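Local coordinates for PDZ domain protein (Parabacteroides distasonis, PDB 4L8N), which is of unknown function but contains N-terminal and C-terminal PDZ domains and a DUF4136 domain, and binds a magnesium ion, at residues G346-D351 against A401-D406; I365-Q370 against S405-A410. All blocks are in the same frame, centred on the assembly; numbering follows the deposited sequence.

Contact 1. Residues G346-D351 against A401-D406; sequences GRHKMD and ASQSSD
His348 and Gln403 meet through a single polar bond, with a modest 133 Å² buried between residues 346-351 and 401-406. The imidazole NE2 donates to the side-chain oxygen, His348 NE2 to Gln403 OE1 being 2.9 Å with an N-H...O angle of 166°, so the bond is nearly straight. OE1 lies practically in the ring plane of His348, at its edge, which is where an N-H of imidazole points. On the acceptor side the fit is less regular: the nitrogen stands 51° out of the carbonyl plane of Gln403, above it rather than on a lone pair, and the ring and amide planes are turned steeply against each other.

A further polar bond fixes the rotation of the amide. Gln403 NE2 donates to Ser402 OG at 3.1 Å, with the hydroxyl lying in the amide plane. The bend of the Gln403 chain at chi2 (-56°) brings the amide round to the histidine although CB does not aim at it. Both amide atoms have outside partners too: Tyr416 OH bonds to OE1, and Ser412 OG to NE2. Following the helix, Ser404 closes back on it, its N and its OG, the latter 2.9 Å away, both reaching Ala401 O from the same face of that carbonyl.

Packing supplies the rest. His348 CE1 lies 3.3 Å from Gln403 O, and Pro409 touches the ring from the loop that follows.

Since NE2 carries the proton in this bond and the amide is held at both its ends, the contact implies a defined orientation for the buried imidazole, tying edge strand 348-349 to the turn after helix 395-402, probably within the C-terminal PDZ domain and far from the magnesium site.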
ATOM      1  N   GLY A 346      51.568  20.998  -0.091  1.00 73.55           N
ATOM      2  CA  GLY A 346      51.326  22.425  -0.190  1.00 74.01           C
ATOM      3  C   GLY A 346      52.182  23.128   0.845  1.00 81.50           C
ATOM      4  O   GLY A 346      53.419  23.068   0.780  1.00 82.57           O
ATOM      5  N   ARG A 347      51.525  23.734   1.849  1.00 78.55           N
ATOM      6  CA  ARG A 347      52.234  24.417   2.925  1.00 79.73           C
ATOM      7  C   ARG A 347      51.973  23.720   4.265  1.00 83.00           C
ATOM      8  O   ARG A 347      52.300  24.266   5.321  1.00 84.12           O
ATOM      9  CB  ARG A 347      51.870  25.925   2.967  1.00 82.34           C
ATOM     10  CG  ARG A 347      50.385  26.277   2.831  1.00 94.17           C
ATOM     11  CD  ARG A 347      50.152  27.774   2.986  1.00105.70           C
ATOM     12  NE  ARG A 347      50.271  28.512   1.720  1.00116.02           N
ATOM     13  CZ  ARG A 347      50.364  29.840   1.617  1.00126.04           C
ATOM     14  NH1 ARG A 347      50.388  30.599   2.708  1.00114.22           N
ATOM     15  NH2 ARG A 347      50.448  30.416   0.425  1.00102.21           N
ATOM     16  N   HIS A 348      51.438  22.491   4.222  1.00 78.19           N
ATOM     17  CA  HIS A 348      51.088  21.765   5.442  1.00 78.15           C
ATOM     18  C   HIS A 348      51.953  20.545   5.686  1.00 84.22           C
ATOM     19  O   HIS A 348      51.957  19.609   4.880  1.00 83.53           O
ATOM     20  CB  HIS A 348      49.613  21.349   5.428  1.00 76.85           C
ATOM     21  CG  HIS A 348      48.676  22.467   5.119  1.00 78.93           C
ATOM     22  ND1 HIS A 348      48.534  23.547   5.970  1.00 81.30           N
ATOM     23  CD2 HIS A 348      47.844  22.626   4.065  1.00 79.30           C
ATOM     24  CE1 HIS A 348      47.642  24.337   5.399  1.00 79.82           C
ATOM     25  NE2 HIS A 348      47.190  23.820   4.255  1.00 79.02           N
ATOM     26  N   LYS A 349      52.638  20.538   6.848  1.00 82.65           N
ATOM     27  CA  LYS A 349      53.496  19.443   7.310  1.00 83.42           C
ATOM     28  C   LYS A 349      52.647  18.191   7.564  1.00 83.64           C
ATOM     29  O   LYS A 349      51.446  18.288   7.816  1.00 81.64           O
ATOM     30  CB  LYS A 349      54.336  19.837   8.555  1.00 88.94           C
ATOM     31  CG  LYS A 349      53.563  20.525   9.685  1.00111.45           C
ATOM     32  CD  LYS A 349      54.387  20.546  10.966  1.00128.38           C
ATOM     33  CE  LYS A 349      53.754  21.379  12.054  1.00140.96           C
ATOM     34  NZ  LYS A 349      54.496  21.256  13.339  1.00151.00           N
HETATM   35  N   MSE A 350      53.286  17.020   7.479  1.00 79.72           N
HETATM   36  CA  MSE A 350      52.655  15.706   7.537  1.00 78.31           C
HETATM   37  C   MSE A 350      53.152  14.792   8.715  1.00 88.42           C
HETATM   38  O   MSE A 350      52.527  13.755   8.985  1.00 88.00           O
HETATM   39  CB  MSE A 350      52.965  15.045   6.187  1.00 78.30           C
HETATM   40  CG  MSE A 350      52.108  13.885   5.851  1.00 82.55           C
HETATM   41 SE   MSE A 350      50.407  14.397   5.183  0.75 85.26          SE
HETATM   42  CE  MSE A 350      50.153  12.844   4.259  1.00 82.10           C
ATOM     43  N   ASP A 351      54.249  15.181   9.421  1.00 89.43           N
ATOM     44  CA  ASP A 351      54.841  14.404  10.525  1.00 92.53           C
ATOM     45  C   ASP A 351      53.980  14.447  11.838  1.00 96.46           C
ATOM     46  O   ASP A 351      54.497  14.726  12.926  1.00 98.28           O
ATOM     47  CB  ASP A 351      56.301  14.860  10.790  1.00 96.90           C
ATOM     48  CG  ASP A 351      56.524  16.352  11.062  1.00114.93           C
ATOM     49  OD1 ASP A 351      55.607  17.166  10.758  1.00114.97           O
ATOM     50  OD2 ASP A 351      57.632  16.710  11.549  1.00122.48           O
ATOM     51  N   ALA A 401      39.519  29.207   7.188  1.00 61.49           N
ATOM     52  CA  ALA A 401      39.476  28.326   8.354  1.00 62.01           C
ATOM     53  C   ALA A 401      40.026  26.930   8.018  1.00 68.15           C
ATOM     54  O   ALA A 401      40.831  26.413   8.780  1.00 70.22           O
ATOM     55  CB  ALA A 401      38.059  28.216   8.875  1.00 62.78           C
ATOM     56  N   SER A 402      39.666  26.366   6.849  1.00 62.57           N
ATOM     57  CA  SER A 402      40.110  25.046   6.401  1.00 61.26           C
ATOM     58  C   SER A 402      41.625  24.922   6.267  1.00 65.01           C
ATOM     59  O   SER A 402      42.133  23.796   6.320  1.00 64.61           O
ATOM     60  CB  SER A 402      39.477  24.700   5.053  1.00 62.42           C
ATOM     61  OG  SER A 402      40.174  25.270   3.955  1.00 69.35           O
ATOM     62  N   GLN A 403      42.327  26.052   6.042  1.00 60.23           N
ATOM     63  CA  GLN A 403      43.760  26.063   5.780  1.00 60.47           C
ATOM     64  C   GLN A 403      44.588  26.529   6.981  1.00 70.73           C
ATOM     65  O   GLN A 403      45.801  26.720   6.853  1.00 70.23           O
ATOM     66  CB  GLN A 403      44.065  26.914   4.527  1.00 60.12           C
ATOM     67  CG  GLN A 403      43.436  26.359   3.229  1.00 64.50           C
ATOM     68  CD  GLN A 403      43.829  24.921   2.927  1.00 70.98           C
ATOM     69  OE1 GLN A 403      44.965  24.627   2.588  1.00 67.41           O
ATOM     70  NE2 GLN A 403      42.909  23.991   3.077  1.00 61.99           N
ATOM     71  N   SER A 404      43.946  26.649   8.160  1.00 72.30           N
ATOM     72  CA  SER A 404      44.619  27.039   9.401  1.00 75.00           C
ATOM     73  C   SER A 404      45.425  25.865   9.915  1.00 81.09           C
ATOM     74  O   SER A 404      44.869  24.785  10.133  1.00 81.10           O
ATOM     75  CB  SER A 404      43.609  27.491  10.452  1.00 80.49           C
ATOM     76  OG  SER A 404      42.628  28.356   9.906  1.00 91.85           O
ATOM     77  N   SER A 405      46.733  26.080  10.105  1.00 80.02           N
ATOM     78  CA  SER A 405      47.709  25.089  10.572  1.00 81.55           C
ATOM     79  C   SER A 405      47.270  24.377  11.855  1.00 88.30           C
ATOM     80  O   SER A 405      47.635  23.211  12.041  1.00 88.95           O
ATOM     81  CB  SER A 405      49.074  25.735  10.765  1.00 85.83           C
ATOM     82  OG  SER A 405      49.677  25.926   9.495  1.00 94.71           O
ATOM     83  N   ASP A 406      46.431  25.046  12.689  1.00 85.74           N
ATOM     84  CA  ASP A 406      45.862  24.498  13.924  1.00 87.25           C
ATOM     85  C   ASP A 406      44.965  23.274  13.624  1.00 89.28           C
ATOM     86  O   ASP A 406      44.860  22.372  14.465  1.00 90.37           O
ATOM     87  CB  ASP A 406      45.063  25.588  14.686  1.00 90.56           C
ATOM     88  CG  ASP A 406      44.304  25.130  15.937  1.00105.19           C
ATOM     89  OD1 ASP A 406      44.847  24.288  16.696  1.00107.19           O
ATOM     90  OD2 ASP A 406      43.188  25.645  16.177  1.00111.79           O
TER

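Contact 2. Residues I365-Q370 against S405-A410; sequences ITNTMQ and SDYLPA. With EOH (ethanol), chain B.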
ATOM      1  N   ILE A 365      35.566  21.285  12.423  1.00 66.49           N
ATOM      2  CA  ILE A 365      34.132  21.125  12.209  1.00 65.78           C
ATOM      3  C   ILE A 365      33.369  21.961  13.213  1.00 73.18           C
ATOM      4  O   ILE A 365      32.390  22.601  12.842  1.00 72.79           O
ATOM      5  CB  ILE A 365      33.728  19.640  12.229  1.00 67.68           C
ATOM      6  CG1 ILE A 365      34.354  18.929  11.016  1.00 66.68           C
ATOM      7  CG2 ILE A 365      32.210  19.475  12.225  1.00 66.29           C
ATOM      8  CD1 ILE A 365      34.742  17.625  11.312  1.00 77.88           C
ATOM      9  N   THR A 366      33.859  21.988  14.460  1.00 72.75           N
ATOM     10  CA  THR A 366      33.326  22.726  15.598  1.00 74.32           C
ATOM     11  C   THR A 366      33.316  24.233  15.275  1.00 76.89           C
ATOM     12  O   THR A 366      32.265  24.883  15.321  1.00 76.54           O
ATOM     13  CB  THR A 366      34.215  22.384  16.844  1.00 82.32           C
ATOM     14  OG1 THR A 366      33.855  21.095  17.346  1.00 83.47           O
ATOM     15  CG2 THR A 366      34.130  23.424  17.970  1.00 79.01           C
ATOM     16  N   ASN A 367      34.505  24.752  14.930  1.00 71.91           N
ATOM     17  CA  ASN A 367      34.796  26.147  14.670  1.00 71.76           C
ATOM     18  C   ASN A 367      34.224  26.687  13.343  1.00 74.77           C
ATOM     19  O   ASN A 367      34.241  27.910  13.147  1.00 74.99           O
ATOM     20  CB  ASN A 367      36.302  26.353  14.727  1.00 73.30           C
ATOM     21  CG  ASN A 367      36.898  26.167  16.111  1.00 93.86           C
ATOM     22  OD1 ASN A 367      36.224  26.296  17.142  1.00 89.31           O
ATOM     23  ND2 ASN A 367      38.183  25.857  16.172  1.00 84.10           N
ATOM     24  N   THR A 368      33.682  25.806  12.456  1.00 68.85           N
ATOM     25  CA  THR A 368      33.092  26.257  11.191  1.00 65.77           C
ATOM     26  C   THR A 368      31.603  25.918  11.100  1.00 66.87           C
ATOM     27  O   THR A 368      31.004  26.157  10.045  1.00 64.74           O
ATOM     28  CB  THR A 368      33.861  25.723   9.976  1.00 69.80           C
ATOM     29  OG1 THR A 368      33.811  24.296   9.946  1.00 68.04           O
ATOM     30  CG2 THR A 368      35.283  26.208   9.934  1.00 67.09           C
HETATM   31  N   MSE A 369      30.985  25.417  12.202  1.00 64.52           N
HETATM   32  CA  MSE A 369      29.536  25.096  12.248  1.00 64.90           C
HETATM   33  C   MSE A 369      28.673  26.319  11.883  1.00 70.77           C
HETATM   34  O   MSE A 369      27.568  26.178  11.346  1.00 70.95           O
HETATM   35  CB  MSE A 369      29.115  24.587  13.640  1.00 68.60           C
HETATM   36  CG  MSE A 369      29.551  23.166  13.956  1.00 75.07           C
HETATM   37 SE   MSE A 369      29.056  21.850  12.634  0.75 80.59          SE
HETATM   38  CE  MSE A 369      27.189  21.707  13.032  1.00 77.95           C
ATOM     39  N   GLN A 370      29.205  27.511  12.188  1.00 68.38           N
ATOM     40  CA  GLN A 370      28.651  28.836  11.920  1.00 69.43           C
ATOM     41  C   GLN A 370      28.543  29.152  10.415  1.00 74.16           C
ATOM     42  O   GLN A 370      27.732  30.006  10.030  1.00 76.21           O
ATOM     43  CB  GLN A 370      29.510  29.908  12.604  1.00 71.53           C
ATOM     44  CG  GLN A 370      31.017  29.650  12.546  1.00 77.50           C
ATOM     45  CD  GLN A 370      31.835  30.833  13.012  1.00 97.90           C
ATOM     46  OE1 GLN A 370      31.386  31.998  13.004  1.00 96.04           O
ATOM     47  NE2 GLN A 370      33.077  30.564  13.394  1.00 83.32           N
ATOM     48  N   SER A 405      46.733  26.080  10.105  1.00 80.02           N
ATOM     49  CA  SER A 405      47.709  25.089  10.572  1.00 81.55           C
ATOM     50  C   SER A 405      47.270  24.377  11.855  1.00 88.30           C
ATOM     51  O   SER A 405      47.635  23.211  12.041  1.00 88.95           O
ATOM     52  CB  SER A 405      49.074  25.735  10.765  1.00 85.83           C
ATOM     53  OG  SER A 405      49.677  25.926   9.495  1.00 94.71           O
ATOM     54  N   ASP A 406      46.431  25.046  12.689  1.00 85.74           N
ATOM     55  CA  ASP A 406      45.862  24.498  13.924  1.00 87.25           C
ATOM     56  C   ASP A 406      44.965  23.274  13.624  1.00 89.28           C
ATOM     57  O   ASP A 406      44.860  22.372  14.465  1.00 90.37           O
ATOM     58  CB  ASP A 406      45.063  25.588  14.686  1.00 90.56           C
ATOM     59  CG  ASP A 406      44.304  25.130  15.937  1.00105.19           C
ATOM     60  OD1 ASP A 406      44.847  24.288  16.696  1.00107.19           O
ATOM     61  OD2 ASP A 406      43.188  25.645  16.177  1.00111.79           O
ATOM     62  N   TYR A 407      44.339  23.228  12.429  1.00 82.53           N
ATOM     63  CA  TYR A 407      43.457  22.108  12.087  1.00 80.43           C
ATOM     64  C   TYR A 407      44.177  21.021  11.256  1.00 82.15           C
ATOM     65  O   TYR A 407      43.514  20.085  10.806  1.00 81.75           O
ATOM     66  CB  TYR A 407      42.181  22.596  11.375  1.00 79.75           C
ATOM     67  CG  TYR A 407      41.467  23.750  12.054  1.00 82.18           C
ATOM     68  CD1 TYR A 407      41.117  23.687  13.401  1.00 85.73           C
ATOM     69  CD2 TYR A 407      41.096  24.881  11.338  1.00 82.25           C
ATOM     70  CE1 TYR A 407      40.454  24.744  14.026  1.00 88.10           C
ATOM     71  CE2 TYR A 407      40.432  25.943  11.948  1.00 84.08           C
ATOM     72  CZ  TYR A 407      40.103  25.871  13.292  1.00 93.75           C
ATOM     73  OH  TYR A 407      39.440  26.932  13.878  1.00 92.72           O
ATOM     74  N   LEU A 408      45.532  21.086  11.141  1.00 77.11           N
ATOM     75  CA  LEU A 408      46.371  20.125  10.390  1.00 75.31           C
ATOM     76  C   LEU A 408      45.662  19.739   9.060  1.00 74.73           C
ATOM     77  O   LEU A 408      45.082  18.650   8.928  1.00 71.55           O
ATOM     78  CB  LEU A 408      46.745  18.887  11.243  1.00 76.63           C
ATOM     79  CG  LEU A 408      47.402  19.155  12.625  1.00 83.19           C
ATOM     80  CD1 LEU A 408      47.649  17.873  13.355  1.00 84.77           C
ATOM     81  CD2 LEU A 408      48.694  19.968  12.514  1.00 83.99           C
ATOM     82  N   PRO A 409      45.655  20.690   8.090  1.00 70.23           N
ATOM     83  CA  PRO A 409      44.899  20.481   6.849  1.00 68.52           C
ATOM     84  C   PRO A 409      45.679  19.807   5.709  1.00 72.01           C
ATOM     85  O   PRO A 409      45.342  20.023   4.542  1.00 71.40           O
ATOM     86  CB  PRO A 409      44.528  21.921   6.452  1.00 69.66           C
ATOM     87  CG  PRO A 409      45.151  22.844   7.511  1.00 74.43           C
ATOM     88  CD  PRO A 409      46.233  22.047   8.110  1.00 71.06           C
ATOM     89  N   ALA A 410      46.695  18.988   6.024  1.00 67.49           N
ATOM     90  CA  ALA A 410      47.515  18.311   5.024  1.00 66.37           C
ATOM     91  C   ALA A 410      46.688  17.494   4.026  1.00 68.85           C
ATOM     92  O   ALA A 410      46.946  17.570   2.818  1.00 68.41           O
ATOM     93  CB  ALA A 410      48.522  17.412   5.711  1.00 68.64           C
TER
HETATM   94  C1  EOH B 501      24.161  25.830  13.450  1.00 74.37           C
HETATM   95  C2  EOH B 501      24.784  26.946  14.303  1.00 72.08           C
HETATM   96  O   EOH B 501      24.446  26.176  12.110  1.00 76.35           O
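Between Asn367 and Tyr407 one side-chain hydrogen bond carries the whole contact, and it is noticeably bent. Asn367 ND2 donates to Tyr407 OH over 2.8 Å, yet the N-H...O angle is just 138°, and the phenol oxygen is tilted away from the amide plane. The length is ordinary; the bend is what sets the bond apart. Tyr407 OH is also 3.3 Å from Asn367 CB, so the oxygen rests against the root of the side chain as well as its amide.

The approach is made at the ring's edge. ND2 lies near the ring plane, with Asn367 ND2 to Tyr407 CE1 at 3.3 Å, so the amide does not lie over the face; the amide and ring planes are 52° apart. Each CB points toward the opposing segment. In Asn367, CG stands beside the backbone N and anti to the carbonyl carbon (chi1 -67°), which swings the amide to the hydroxyl end of the phenol, the two side chains meeting at a slant. The two segments bury only 104 Å² in total.

The backbone around Asn367 is held from its own side. Gln370 reaches back and its NE2 donates to Asn367 O at 2.9 Å, almost straight. One residue earlier in the chain than this glutamine, Met369 O accepts from the oxygen of an ethanol 3.2 Å away, probably a molecule from the crystallisation liquor.

Tyr407 also packs on Arg363 of helix 354-367, and that arginine forms a salt bridge with Asp406. Leu408 lies against Glu356, Phe357 and Ala360 of the same helix, while Ala410 touches His348 of strand 348-349. The loop after helix 395-402 therefore runs between helix 354-367 and the edge strand, with Asn367 meeting it near the helix's C-terminal part.

From the N terminus, the chain passes through strand 348-349, then helix 354-367 and its following turn, and after a long excursion returns by helix 395-402. Contact 1 closes the loop from 346-351 to 401-406; contact 2 closes that from 365-370 to 405-410. The second loop starts within the first, and its touching residue Tyr407 lies beyond Gln403, so the closures cross rather than nest. They share Ser405 and Asp406, with centres about 10 Å apart, and packing of Pro409 on His348 joins them directly. Together they fasten one connection, after helix 395-402, to both the edge strand and helix 354-367, in what is probably the C-terminal PDZ domain.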